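Local atomic coordinates of glycosyl hydrolase (Rhizobium leguminosarum bv. trifolii, PDB entry 5NDX), a protein that probably hydrolyses O-glycosidic bonds as a bacterial orthologue of human alpha-L-iduronidase, in glycosyl hydrolase family 39. Residues 220-225 with 268-273; 226-231 with 272-277; 264-269 with 308-313. The protein carries 2 engineered substitutions. One frame throughout, in Å; residues are numbered along the deposited sequence.

Interaction 1 of 3, residues 220-225 with 268-273; sequences HEKGVN and PQLGWS. With 8U8 ((2~{R},3~{S},4~{S},5~{R},6~{S})-6-(4-methyl-2-oxidanylidene-chromen-7-yl)oxy-3,4,5-tris(oxidanyl)oxane-2-carboxylic acid), chain M.
Lys-222 and Leu-270 cross at about a right angle, with Lys-222 CD 3.8 Å from Leu-270 CD2, where two loops following adjacent parallel strands of the TIM barrel, 216-219 and 261-263, line the pocket of the bound 8U8. The sugar carboxylate is gripped from both loops. Lys-222 NZ donates to 8U8 O6 at 2.9 Å, and Gly-271 N reaches the same oxygen at 3.1 Å, so each loop supplies one donor to O6. The second carboxylate oxygen, O7, is held by Trp-272 N at 2.8 Å. Lys-222 stretches out fully beyond CG, which carries its ammonium group past the leucine to the ligand; there it also makes salt bridges with Asp-267 and Glu-265. Leu-270 CD2, for its part, lies 3.8 Å from C10 of the coumarin ring system. Behind this first shell the backbones are tied together: Leu-270 N donates to Val-224 O at 3.0 Å, almost straight (166°), which fixes the chain just ahead of the two amides that bind the carboxylate. Gln-269 runs alongside Val-224, both side chains pointing the same way, with Gln-269 CG 3.6 Å from Val-224 CG1. With CG anti to the backbone N (chi1 -174°), the extended glutamine brings its amide out to Asn-225. Were an alanine here, Asn-225 O would probably lose its amide donor and Val-224 CG1 the methylene beside it. Gln-269 NE2 meets Asn-225 O at 3.0 Å, lying in the carbonyl plane, and Asn-225 O is 14° out of the glutamine amide plane.

Interaction 2 of 3, residues 226-231 with 272-277; sequences GSKEDL and WSDHHS. With 8U8 ((2~{R},3~{S},4~{S},5~{R},6~{S})-6-(4-methyl-2-oxidanylidene-chromen-7-yl)oxy-3,4,5-tris(oxidanyl)oxane-2-carboxylic acid), chain M; SO4 (sulfate ion), chain C.
His-276 and Asp-230 join two surface loops, which follow the neighbouring TIM-barrel strands 216-219 and 261-263, through a nearly straight hydrogen bond, ND1 of the histidine to OD1 of the aspartate, 2.6 Å long with an angle of 173° at the hydrogen. The carboxylate oxygen lies in the imidazole plane, while the carboxylate, met on its anti side, is turned 49° against the ring. The His-276 ring is the close-packed part of the contact. The loop 226-231 wraps round its edge, placing Glu-229 O 3.2 Å from His-276 CE1, and Gln-269 packs against the histidine from outside the two segments. The loop owes its curl to two small turns: an ST turn, in which Ser-227 OG accepts from Glu-229 N at 2.8 Å, and an inverse gamma turn centred on Asp-230.

The other side is looser and wet, and the Asp-230 carboxylate faces it: one water donates to Asp-230 OD1 and His-275 O, another joins Asp-230 OD2 to Ser-277 N, and a third donates to both Lys-228 O and His-275 O. Lys-228 starts out away from the opposing loop, but a bend at chi2 (-61°) folds its chain back so that NZ reaches Asp-274 OD1 in a 3.1 Å salt bridge, on the syn side but well out of the carboxylate plane. Lys-228 NZ also makes a weak 3.3 Å hydrogen bond to O1 of a sulfate ion, probably from the crystallisation liquor. At the inner end, Trp-272 reaches the ligand pocket. The exposed salt bridge is likely to be softened by solvent, whereas Asp-230 fixes a proton on ND1 of the buried His-276 and would probably favour a positively charged ring.

Interaction 3 of 3, residues 264-269 with 308-313; sequences DECDPQ and TFLSSD. Unlike the reference sequence in segment 308-313: Ser-312 (reference Asn). With 8U8 ((2~{R},3~{S},4~{S},5~{R},6~{S})-6-(4-methyl-2-oxidanylidene-chromen-7-yl)oxy-3,4,5-tris(oxidanyl)oxane-2-carboxylic acid), chain M; 8U8 ((2~{R},3~{S},4~{S},5~{R},6~{S})-6-(4-methyl-2-oxidanylidene-chromen-7-yl)oxy-3,4,5-tris(oxidanyl)oxane-2-carboxylic acid), chain N.
The strand-to-loop junctions of the last two strands of the TIM barrel, 261-263 and 307-310, meet beside the bound sugar of 8U8 (chain M), with Glu-265 and Asp-313 side by side. Asp-313 CG is anti to the backbone N (chi1 -163°), which sets its carboxylate against that of Glu-265; the two are stacked 23° from parallel, Glu-265 OE1 3.7 Å from Asp-313 OD2. Each accepts a sugar hydroxyl: O3 donates to Glu-265 OE2 and O5 to Asp-313 OD2, both modelled at a short 2.5 Å, their exact lengths uncertain. Glu-265 is also salt-bridged to Lys-222 and Arg-57. Gln-146, at the predicted proton-donor position but changed in this structure, lies about 4 Å from Glu-265 between side chains. Next to the acids along the chain, Cys-266 N donates to Ser-311 O at 2.7 Å, and Cys-266 CB packs on Leu-310 CG at 3.8 Å. A water links Cys-266 O to OG of Ser-312, which differs from the reference sequence (Asn). At the far end, Phe-309 lays one face against a second 8U8 (chain N), C8 lying toward the ring's rim. Asp-267, salt-bridged to Lys-222, uses the syn lone pair of OD1 to accept Asp-313 N at 2.8 Å.

In the fold
All three contacts involve the loop that runs from strand 261-263 to helix 282-300: its start serves interaction 3, its middle interaction 1 and its later part interaction 2. Interactions 1 and 2 pair it with the preceding loop, between strand 216-219 and helix 235-252, whereas interaction 3 pairs it with strand 307-310 and the turn beyond. The centres of interactions 3, 1 and 2 lie about 9, 16 and 21 Å from the centre of the chain, so the series runs outward from buried to surface. The Lys-222 to Asp-267 salt bridge couples interactions 1 and 3. These two line the sugar, while interaction 2 joins the outer parts of two of the loops.

Interaction 1 of 3, residues 220-225 with 268-273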
loop_
_atom_site.group_PDB
_atom_site.type_symbol
_atom_site.label_atom_id
_atom_site.label_comp_id
_atom_site.label_asym_id
_atom_site.label_seq_id
_atom_site.Cartn_x
_atom_site.Cartn_y
_atom_site.Cartn_z
ATOM N N HIS A 220 8.375 -14.255 2.658
ATOM C CA HIS A 220 8.880 -13.039 2.036
ATOM C C HIS A 220 9.817 -13.422 0.890
ATOM O O HIS A 220 10.742 -14.203 1.073
ATOM C CB HIS A 220 9.812 -12.121 2.862
ATOM C CG HIS A 220 9.593 -12.088 4.307
ATOM N ND1 HIS A 220 8.359 -12.252 4.882
ATOM C CD2 HIS A 220 10.454 -11.826 5.312
ATOM C CE1 HIS A 220 8.453 -12.080 6.180
ATOM N NE2 HIS A 220 9.720 -11.873 6.473
ATOM N N GLU A 221 9.619 -12.778 -0.226
ATOM C CA GLU A 221 10.512 -12.897 -1.377
ATOM C C GLU A 221 10.689 -11.502 -1.961
ATOM O O GLU A 221 9.709 -10.830 -2.320
ATOM C CB GLU A 221 9.952 -13.866 -2.429
ATOM C CG GLU A 221 9.801 -15.335 -1.992
ATOM C CD GLU A 221 11.135 -16.031 -1.684
ATOM O OE1 GLU A 221 12.222 -15.408 -1.902
ATOM O OE2 GLU A 221 11.102 -17.205 -1.193
ATOM N N LYS A 222 11.936 -11.086 -2.044
ATOM C CA LYS A 222 12.340 -9.760 -2.472
ATOM C C LYS A 222 13.225 -9.805 -3.681
ATOM O O LYS A 222 13.803 -10.835 -4.026
ATOM C CB LYS A 222 13.033 -9.041 -1.317
ATOM C CG LYS A 222 12.150 -9.034 -0.081
ATOM C CD LYS A 222 12.467 -7.901 0.884
ATOM C CE LYS A 222 11.769 -8.018 2.259
ATOM N NZ LYS A 222 11.537 -6.677 2.907
ATOM N N GLY A 223 13.310 -8.675 -4.355
ATOM C CA GLY A 223 13.955 -8.639 -5.664
ATOM C C GLY A 223 15.472 -8.797 -5.702
ATOM O O GLY A 223 16.019 -9.333 -6.648
ATOM N N VAL A 224 16.149 -8.311 -4.688
ATOM C CA VAL A 224 17.614 -8.379 -4.659
ATOM C C VAL A 224 18.092 -8.116 -3.230
ATOM O O VAL A 224 17.400 -7.511 -2.409
ATOM C CB VAL A 224 18.303 -7.417 -5.675
ATOM C CG1 VAL A 224 18.136 -5.961 -5.253
ATOM C CG2 VAL A 224 19.780 -7.762 -5.901
ATOM N N ASN A 225 19.268 -8.643 -2.958
ATOM C CA ASN A 225 19.913 -8.559 -1.684
ATOM C C ASN A 225 20.182 -7.127 -1.226
ATOM O O ASN A 225 20.328 -6.231 -2.042
ATOM C CB ASN A 225 21.269 -9.324 -1.771
ATOM C CG ASN A 225 21.760 -9.770 -0.419
ATOM O OD1 ASN A 225 20.979 -9.880 0.568
ATOM N ND2 ASN A 225 23.067 -10.072 -0.348
ATOM N N PRO A 268 11.441 -4.522 -3.774
ATOM C CA PRO A 268 12.441 -4.764 -4.813
ATOM C C PRO A 268 13.834 -4.999 -4.263
ATOM O O PRO A 268 14.614 -5.736 -4.863
ATOM C CB PRO A 268 12.364 -3.523 -5.694
ATOM C CG PRO A 268 11.374 -2.611 -5.069
ATOM C CD PRO A 268 10.774 -3.219 -3.889
ATOM N N GLN A 269 14.155 -4.397 -3.127
ATOM C CA GLN A 269 15.455 -4.630 -2.501
ATOM C C GLN A 269 15.351 -4.697 -0.988
ATOM O O GLN A 269 14.695 -3.841 -0.341
ATOM C CB GLN A 269 16.458 -3.558 -2.915
ATOM C CG GLN A 269 17.893 -3.816 -2.420
ATOM C CD GLN A 269 18.965 -2.939 -3.059
ATOM O OE1 GLN A 269 18.679 -1.894 -3.662
ATOM N NE2 GLN A 269 20.222 -3.365 -2.930
ATOM N N LEU A 270 16.004 -5.704 -0.420
ATOM C CA LEU A 270 16.200 -5.807 1.041
ATOM C C LEU A 270 16.858 -4.568 1.635
ATOM O O LEU A 270 17.616 -3.862 0.954
ATOM C CB LEU A 270 17.012 -7.063 1.421
ATOM C CG LEU A 270 16.189 -8.341 1.324
ATOM C CD1 LEU A 270 16.905 -9.509 0.614
ATOM C CD2 LEU A 270 15.640 -8.758 2.722
ATOM N N GLY A 271 16.545 -4.297 2.904
ATOM C CA GLY A 271 17.234 -3.201 3.675
ATOM C C GLY A 271 16.658 -1.790 3.450
ATOM O O GLY A 271 17.240 -0.969 2.748
ATOM N N TRP A 272 15.516 -1.523 4.076
ATOM C CA TRP A 272 14.745 -0.298 3.835
ATOM C C TRP A 272 15.520 0.979 4.060
ATOM O O TRP A 272 15.254 2.019 3.410
ATOM C CB TRP A 272 13.499 -0.266 4.745
ATOM C CG TRP A 272 13.733 0.100 6.182
ATOM C CD1 TRP A 272 13.923 -0.768 7.227
ATOM C CD2 TRP A 272 13.784 1.408 6.746
ATOM N NE1 TRP A 272 14.088 -0.072 8.391
ATOM C CE2 TRP A 272 14.011 1.261 8.126
ATOM C CE3 TRP A 272 13.672 2.689 6.219
ATOM C CZ2 TRP A 272 14.119 2.343 8.982
ATOM C CZ3 TRP A 272 13.787 3.775 7.063
ATOM C CH2 TRP A 272 14.013 3.605 8.426
ATOM N N SER A 273 16.409 0.945 5.046
ATOM C CA SER A 273 17.104 2.154 5.459
ATOM C C SER A 273 18.393 2.456 4.673
ATOM O O SER A 273 18.973 3.530 4.838
ATOM C CB SER A 273 17.416 2.114 6.960
ATOM O OG SER A 273 18.409 1.127 7.213
HETATM C C15 8U8 M . 18.766 -10.828 8.965
HETATM C C13 8U8 M . 18.062 -11.307 7.837
HETATM C C14 8U8 M . 18.508 -12.479 7.220
HETATM C C16 8U8 M . 17.818 -13.008 6.126
HETATM O O9 8U8 M . 18.289 -14.023 5.616
HETATM O O8 8U8 M . 16.695 -12.384 5.618
HETATM C C11 8U8 M . 16.162 -11.299 6.269
HETATM C C10 8U8 M . 14.948 -10.771 5.816
HETATM C C12 8U8 M . 16.849 -10.739 7.380
HETATM C C7 8U8 M . 16.246 -9.647 8.034
HETATM C C8 8U8 M . 15.030 -9.125 7.581
HETATM C C9 8U8 M . 14.375 -9.671 6.464
HETATM O O2 8U8 M . 13.157 -9.213 6.003
HETATM C C5 8U8 M . 12.655 -7.834 6.198
HETATM O O1 8U8 M . 13.695 -6.911 5.841
HETATM C C1 8U8 M . 13.575 -5.603 6.252
HETATM C C6 8U8 M . 14.064 -4.890 5.125
HETATM O O7 8U8 M . 14.542 -3.785 5.354
HETATM O O6 8U8 M . 13.932 -5.433 4.043
HETATM C C2 8U8 M . 12.130 -5.066 6.486
HETATM O O5 8U8 M . 11.523 -4.792 5.206
HETATM C C3 8U8 M . 11.235 -6.025 7.385
HETATM O O4 8U8 M . 10.965 -5.413 8.599
HETATM C C4 8U8 M . 11.917 -7.412 7.608
HETATM O O3 8U8 M . 10.895 -8.349 8.143
#

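Interaction 2 of 3, residues 226-231 with 272-277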
loop_
_atom_site.group_PDB
_atom_site.type_symbol
_atom_site.label_atom_id
_atom_site.label_comp_id
_atom_site.label_asym_id
_atom_site.label_seq_id
_atom_site.Cartn_x
_atom_site.Cartn_y
_atom_site.Cartn_z
ATOM N N GLY A 226 20.245 -6.955 0.089
ATOM C CA GLY A 226 20.607 -5.704 0.747
ATOM C C GLY A 226 22.037 -5.332 0.399
ATOM O O GLY A 226 22.847 -6.209 0.297
ATOM N N SER A 227 22.311 -4.041 0.149
ATOM C CA SER A 227 23.657 -3.578 -0.127
ATOM C C SER A 227 23.690 -2.065 -0.044
ATOM O O SER A 227 22.681 -1.411 -0.243
ATOM C CB SER A 227 24.037 -4.009 -1.554
ATOM O OG SER A 227 25.265 -3.501 -1.903
ATOM N N LYS A 228 24.880 -1.509 0.131
ATOM C CA LYS A 228 25.115 -0.085 -0.077
ATOM C C LYS A 228 25.215 0.245 -1.545
ATOM O O LYS A 228 25.076 1.423 -1.915
ATOM C CB LYS A 228 26.450 0.366 0.528
ATOM C CG LYS A 228 26.668 0.027 1.975
ATOM C CD LYS A 228 25.616 0.703 2.787
ATOM C CE LYS A 228 25.832 0.457 4.276
ATOM N NZ LYS A 228 24.620 1.056 4.902
ATOM N N GLU A 229 25.490 -0.763 -2.366
ATOM C CA GLU A 229 25.500 -0.587 -3.818
ATOM C C GLU A 229 24.092 -0.669 -4.348
ATOM O O GLU A 229 23.270 -1.389 -3.788
ATOM C CB GLU A 229 26.343 -1.653 -4.512
ATOM C CG GLU A 229 27.821 -1.278 -4.525
ATOM C CD GLU A 229 28.446 -1.393 -3.176
ATOM O OE1 GLU A 229 28.408 -2.504 -2.665
ATOM O OE2 GLU A 229 28.931 -0.395 -2.638
ATOM N N ASP A 230 23.840 0.027 -5.439
ATOM C CA ASP A 230 22.572 -0.109 -6.175
ATOM C C ASP A 230 22.488 -1.352 -7.028
ATOM O O ASP A 230 22.529 -1.313 -8.259
ATOM C CB ASP A 230 22.295 1.130 -7.027
ATOM C CG ASP A 230 21.871 2.322 -6.192
ATOM O OD1 ASP A 230 21.665 2.217 -4.976
ATOM O OD2 ASP A 230 21.746 3.403 -6.764
ATOM N N LEU A 231 22.369 -2.482 -6.362
ATOM C CA LEU A 231 22.170 -3.716 -7.049
ATOM C C LEU A 231 20.794 -3.673 -7.741
ATOM O O LEU A 231 19.883 -2.924 -7.331
ATOM C CB LEU A 231 22.247 -4.870 -6.042
ATOM C CG LEU A 231 23.548 -5.000 -5.242
ATOM C CD1 LEU A 231 23.464 -6.256 -4.373
ATOM C CD2 LEU A 231 24.804 -5.055 -6.078
ATOM N N TRP A 272 15.516 -1.523 4.076
ATOM C CA TRP A 272 14.745 -0.298 3.835
ATOM C C TRP A 272 15.520 0.979 4.060
ATOM O O TRP A 272 15.254 2.019 3.410
ATOM C CB TRP A 272 13.499 -0.266 4.745
ATOM C CG TRP A 272 13.733 0.100 6.182
ATOM C CD1 TRP A 272 13.923 -0.768 7.227
ATOM C CD2 TRP A 272 13.784 1.408 6.746
ATOM N NE1 TRP A 272 14.088 -0.072 8.391
ATOM C CE2 TRP A 272 14.011 1.261 8.126
ATOM C CE3 TRP A 272 13.672 2.689 6.219
ATOM C CZ2 TRP A 272 14.119 2.343 8.982
ATOM C CZ3 TRP A 272 13.787 3.775 7.063
ATOM C CH2 TRP A 272 14.013 3.605 8.426
ATOM N N SER A 273 16.409 0.945 5.046
ATOM C CA SER A 273 17.104 2.154 5.459
ATOM C C SER A 273 18.393 2.456 4.673
ATOM O O SER A 273 18.973 3.530 4.838
ATOM C CB SER A 273 17.416 2.114 6.960
ATOM O OG SER A 273 18.409 1.127 7.213
ATOM N N ASP A 274 18.844 1.567 3.808
ATOM C CA ASP A 274 19.953 1.908 2.906
ATOM C C ASP A 274 19.484 2.967 1.900
ATOM O O ASP A 274 18.283 3.094 1.679
ATOM C CB ASP A 274 20.404 0.663 2.151
ATOM C CG ASP A 274 21.104 -0.330 3.058
ATOM O OD1 ASP A 274 21.797 0.141 3.966
ATOM O OD2 ASP A 274 20.979 -1.550 2.841
ATOM N N HIS A 275 20.413 3.762 1.361
ATOM C CA HIS A 275 20.057 4.831 0.443
ATOM C C HIS A 275 20.098 4.332 -1.011
ATOM O O HIS A 275 21.146 3.938 -1.510
ATOM C CB HIS A 275 20.950 6.035 0.651
ATOM C CG HIS A 275 20.825 6.578 2.019
ATOM N ND1 HIS A 275 19.771 7.366 2.404
ATOM C CD2 HIS A 275 21.564 6.367 3.132
ATOM C CE1 HIS A 275 19.897 7.681 3.673
ATOM N NE2 HIS A 275 20.985 7.096 4.137
ATOM N N HIS A 276 18.903 4.203 -1.592
ATOM C CA HIS A 276 18.744 3.861 -2.990
ATOM C C HIS A 276 17.709 4.864 -3.516
ATOM O O HIS A 276 16.496 4.748 -3.225
ATOM C CB HIS A 276 18.242 2.437 -3.135
ATOM C CG HIS A 276 19.115 1.400 -2.506
ATOM N ND1 HIS A 276 20.361 1.070 -3.007
ATOM C CD2 HIS A 276 18.922 0.606 -1.425
ATOM C CE1 HIS A 276 20.888 0.111 -2.269
ATOM N NE2 HIS A 276 20.043 -0.178 -1.299
ATOM N N SER A 277 18.201 5.839 -4.264
ATOM C CA SER A 277 17.459 7.010 -4.675
ATOM C C SER A 277 16.245 6.776 -5.595
ATOM O O SER A 277 15.312 7.574 -5.622
ATOM C CB SER A 277 18.394 8.026 -5.297
ATOM O OG SER A 277 19.157 8.637 -4.269
HETATM C C15 8U8 M . 18.766 -10.828 8.965
HETATM C C13 8U8 M . 18.062 -11.307 7.837
HETATM C C14 8U8 M . 18.508 -12.479 7.220
HETATM C C16 8U8 M . 17.818 -13.008 6.126
HETATM O O9 8U8 M . 18.289 -14.023 5.616
HETATM O O8 8U8 M . 16.695 -12.384 5.618
HETATM C C11 8U8 M . 16.162 -11.299 6.269
HETATM C C10 8U8 M . 14.948 -10.771 5.816
HETATM C C12 8U8 M . 16.849 -10.739 7.380
HETATM C C7 8U8 M . 16.246 -9.647 8.034
HETATM C C8 8U8 M . 15.030 -9.125 7.581
HETATM C C9 8U8 M . 14.375 -9.671 6.464
HETATM O O2 8U8 M . 13.157 -9.213 6.003
HETATM C C5 8U8 M . 12.655 -7.834 6.198
HETATM O O1 8U8 M . 13.695 -6.911 5.841
HETATM C C1 8U8 M . 13.575 -5.603 6.252
HETATM C C6 8U8 M . 14.064 -4.890 5.125
HETATM O O7 8U8 M . 14.542 -3.785 5.354
HETATM O O6 8U8 M . 13.932 -5.433 4.043
HETATM C C2 8U8 M . 12.130 -5.066 6.486
HETATM O O5 8U8 M . 11.523 -4.792 5.206
HETATM C C3 8U8 M . 11.235 -6.025 7.385
HETATM O O4 8U8 M . 10.965 -5.413 8.599
HETATM C C4 8U8 M . 11.917 -7.412 7.608
HETATM O O3 8U8 M . 10.895 -8.349 8.143
HETATM S S SO4 C . 25.170 5.301 4.596
HETATM O O1 SO4 C . 24.389 4.309 5.254
HETATM O O2 SO4 C . 24.825 5.305 3.209
HETATM O O3 SO4 C . 26.529 4.893 4.799
HETATM O O4 SO4 C . 24.971 6.620 5.108
HETATM O O HOH W 1 19.945 -2.261 0.645
HETATM O O HOH W 2 23.609 3.171 -0.271
HETATM O O HOH W 3 20.792 5.554 -5.503
HETATM O O HOH W 4 22.844 4.649 -3.484
#

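Interaction 3 of 3, residues 264-269 with 308-313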
loop_
_atom_site.group_PDB
_atom_site.type_symbol
_atom_site.label_atom_id
_atom_site.label_comp_id
_atom_site.label_asym_id
_atom_site.label_seq_id
_atom_site.Cartn_x
_atom_site.Cartn_y
_atom_site.Cartn_z
ATOM N N ASP A 264 4.312 -11.716 2.125
ATOM C CA ASP A 264 3.985 -10.733 3.148
ATOM C C ASP A 264 4.989 -9.572 3.233
ATOM O O ASP A 264 4.820 -8.662 4.065
ATOM C CB ASP A 264 3.760 -11.448 4.533
ATOM C CG ASP A 264 4.987 -12.207 5.035
ATOM O OD1 ASP A 264 6.088 -12.150 4.383
ATOM O OD2 ASP A 264 4.895 -12.846 6.113
ATOM N N GLU A 265 6.035 -9.611 2.410
ATOM C CA GLU A 265 7.014 -8.529 2.345
ATOM C C GLU A 265 7.692 -8.527 1.003
ATOM O O GLU A 265 8.793 -9.079 0.844
ATOM C CB GLU A 265 8.111 -8.695 3.406
ATOM C CG GLU A 265 7.848 -8.019 4.700
ATOM C CD GLU A 265 9.019 -8.155 5.652
ATOM O OE1 GLU A 265 10.157 -7.785 5.266
ATOM O OE2 GLU A 265 8.788 -8.587 6.793
ATOM N N CYS A 266 7.056 -7.939 0.024
ATOM C CA CYS A 266 7.545 -8.070 -1.304
ATOM C C CYS A 266 8.106 -6.705 -1.725
ATOM O O CYS A 266 7.346 -5.840 -2.125
ATOM C CB CYS A 266 6.438 -8.524 -2.187
ATOM S SG CYS A 266 6.907 -8.760 -3.908
ATOM N N ASP A 267 9.407 -6.513 -1.553
ATOM C CA ASP A 267 10.064 -5.262 -1.895
ATOM C C ASP A 267 11.134 -5.523 -2.967
ATOM O O ASP A 267 11.662 -6.617 -3.063
ATOM C CB ASP A 267 10.676 -4.617 -0.629
ATOM C CG ASP A 267 9.635 -4.465 0.500
ATOM O OD1 ASP A 267 8.699 -3.606 0.383
ATOM O OD2 ASP A 267 9.759 -5.229 1.483
ATOM N N PRO A 268 11.441 -4.522 -3.774
ATOM C CA PRO A 268 12.441 -4.764 -4.813
ATOM C C PRO A 268 13.834 -4.999 -4.263
ATOM O O PRO A 268 14.614 -5.736 -4.863
ATOM C CB PRO A 268 12.364 -3.523 -5.694
ATOM C CG PRO A 268 11.374 -2.611 -5.069
ATOM C CD PRO A 268 10.774 -3.219 -3.889
ATOM N N GLN A 269 14.155 -4.397 -3.127
ATOM C CA GLN A 269 15.455 -4.630 -2.501
ATOM C C GLN A 269 15.351 -4.697 -0.988
ATOM O O GLN A 269 14.695 -3.841 -0.341
ATOM C CB GLN A 269 16.458 -3.558 -2.915
ATOM C CG GLN A 269 17.893 -3.816 -2.420
ATOM C CD GLN A 269 18.965 -2.939 -3.059
ATOM O OE1 GLN A 269 18.679 -1.894 -3.662
ATOM N NE2 GLN A 269 20.222 -3.365 -2.930
ATOM N N THR A 308 -2.694 -15.009 -3.344
ATOM C CA THR A 308 -3.787 -14.239 -2.763
ATOM C C THR A 308 -3.462 -12.827 -2.269
ATOM O O THR A 308 -4.372 -11.970 -2.247
ATOM C CB THR A 308 -4.400 -15.082 -1.603
ATOM O OG1 THR A 308 -4.929 -16.291 -2.168
ATOM C CG2 THR A 308 -5.530 -14.377 -0.903
ATOM N N PHE A 309 -2.248 -12.592 -1.778
ATOM C CA PHE A 309 -1.899 -11.293 -1.239
ATOM C C PHE A 309 -0.398 -11.032 -1.367
ATOM O O PHE A 309 0.413 -11.923 -1.201
ATOM C CB PHE A 309 -2.343 -11.227 0.204
ATOM C CG PHE A 309 -2.238 -9.888 0.851
ATOM C CD1 PHE A 309 -2.936 -8.824 0.369
ATOM C CD2 PHE A 309 -1.533 -9.739 2.016
ATOM C CE1 PHE A 309 -2.904 -7.597 1.000
ATOM C CE2 PHE A 309 -1.476 -8.519 2.669
ATOM C CZ PHE A 309 -2.148 -7.429 2.135
ATOM N N LEU A 310 -0.076 -9.800 -1.701
ATOM C CA LEU A 310 1.304 -9.333 -1.852
ATOM C C LEU A 310 1.359 -8.037 -1.068
ATOM O O LEU A 310 0.627 -7.092 -1.375
ATOM C CB LEU A 310 1.604 -9.133 -3.318
ATOM C CG LEU A 310 2.990 -8.644 -3.700
ATOM C CD1 LEU A 310 3.223 -9.040 -5.132
ATOM C CD2 LEU A 310 3.133 -7.145 -3.546
ATOM N N SER A 311 2.136 -8.003 0.001
ATOM C CA SER A 311 2.238 -6.789 0.814
ATOM C C SER A 311 3.631 -6.194 0.596
ATOM O O SER A 311 4.623 -6.899 0.646
ATOM C CB SER A 311 2.006 -7.132 2.280
ATOM O OG SER A 311 2.008 -6.012 3.148
ATOM N N SER A 312 3.672 -4.901 0.399
ATOM C CA SER A 312 4.882 -4.112 0.396
ATOM C C SER A 312 5.276 -3.802 1.836
ATOM O O SER A 312 4.482 -3.957 2.735
ATOM C CB SER A 312 4.623 -2.837 -0.401
ATOM O OG SER A 312 4.454 -3.200 -1.744
ATOM N N ASP A 313 6.518 -3.492 2.091
ATOM C CA ASP A 313 6.939 -3.171 3.451
ATOM C C ASP A 313 7.632 -1.813 3.458
ATOM O O ASP A 313 8.814 -1.692 3.741
ATOM C CB ASP A 313 7.808 -4.298 3.942
ATOM C CG ASP A 313 7.965 -4.283 5.421
ATOM O OD1 ASP A 313 6.937 -4.264 6.127
ATOM O OD2 ASP A 313 9.119 -4.307 5.854
HETATM C C15 8U8 M . 18.766 -10.828 8.965
HETATM C C13 8U8 M . 18.062 -11.307 7.837
HETATM C C14 8U8 M . 18.508 -12.479 7.220
HETATM C C16 8U8 M . 17.818 -13.008 6.126
HETATM O O9 8U8 M . 18.289 -14.023 5.616
HETATM O O8 8U8 M . 16.695 -12.384 5.618
HETATM C C11 8U8 M . 16.162 -11.299 6.269
HETATM C C10 8U8 M . 14.948 -10.771 5.816
HETATM C C12 8U8 M . 16.849 -10.739 7.380
HETATM C C7 8U8 M . 16.246 -9.647 8.034
HETATM C C8 8U8 M . 15.030 -9.125 7.581
HETATM C C9 8U8 M . 14.375 -9.671 6.464
HETATM O O2 8U8 M . 13.157 -9.213 6.003
HETATM C C5 8U8 M . 12.655 -7.834 6.198
HETATM O O1 8U8 M . 13.695 -6.911 5.841
HETATM C C1 8U8 M . 13.575 -5.603 6.252
HETATM C C6 8U8 M . 14.064 -4.890 5.125
HETATM O O7 8U8 M . 14.542 -3.785 5.354
HETATM O O6 8U8 M . 13.932 -5.433 4.043
HETATM C C2 8U8 M . 12.130 -5.066 6.486
HETATM O O5 8U8 M . 11.523 -4.792 5.206
HETATM C C3 8U8 M . 11.235 -6.025 7.385
HETATM O O4 8U8 M . 10.965 -5.413 8.599
HETATM C C4 8U8 M . 11.917 -7.412 7.608
HETATM O O3 8U8 M . 10.895 -8.349 8.143
HETATM C C15 8U8 N . -3.074 -12.975 4.678
HETATM C C13 8U8 N . -4.120 -13.278 3.803
HETATM C C14 8U8 N . -4.520 -14.597 3.627
HETATM C C16 8U8 N . -5.608 -14.892 2.818
HETATM O O9 8U8 N . -5.913 -16.063 2.631
HETATM O O8 8U8 N . -6.245 -13.906 2.132
HETATM C C11 8U8 N . -5.904 -12.616 2.330
HETATM C C10 8U8 N . -6.676 -11.691 1.671
HETATM C C12 8U8 N . -4.841 -12.272 3.152
HETATM C C7 8U8 N . -4.567 -10.913 3.311
HETATM C C8 8U8 N . -5.340 -9.974 2.637
HETATM C C9 8U8 N . -6.408 -10.347 1.819
HETATM O O2 8U8 N . -7.150 -9.378 1.191
HETATM C C5 8U8 N . -8.490 -9.704 0.736
HETATM O O1 8U8 N . -8.224 -10.230 -0.576
HETATM C C1 8U8 N . -9.349 -10.546 -1.427
HETATM C C6 8U8 N . -10.217 -11.709 -0.830
HETATM O O7 8U8 N . -9.682 -12.522 -0.050
HETATM O O6 8U8 N . -11.422 -11.713 -1.125
HETATM C C2 8U8 N . -10.143 -9.250 -1.579
HETATM O O5 8U8 N . -11.304 -9.414 -2.450
HETATM C C3 8U8 N . -10.573 -8.727 -0.189
HETATM O O4 8U8 N . -11.219 -7.495 -0.378
HETATM C C4 8U8 N . -9.338 -8.481 0.680
HETATM O O3 8U8 N . -9.696 -8.099 2.009
HETATM O O HOH W 5 4.568 -5.974 4.502
HETATM O O HOH W 6 6.553 -3.525 -3.266
#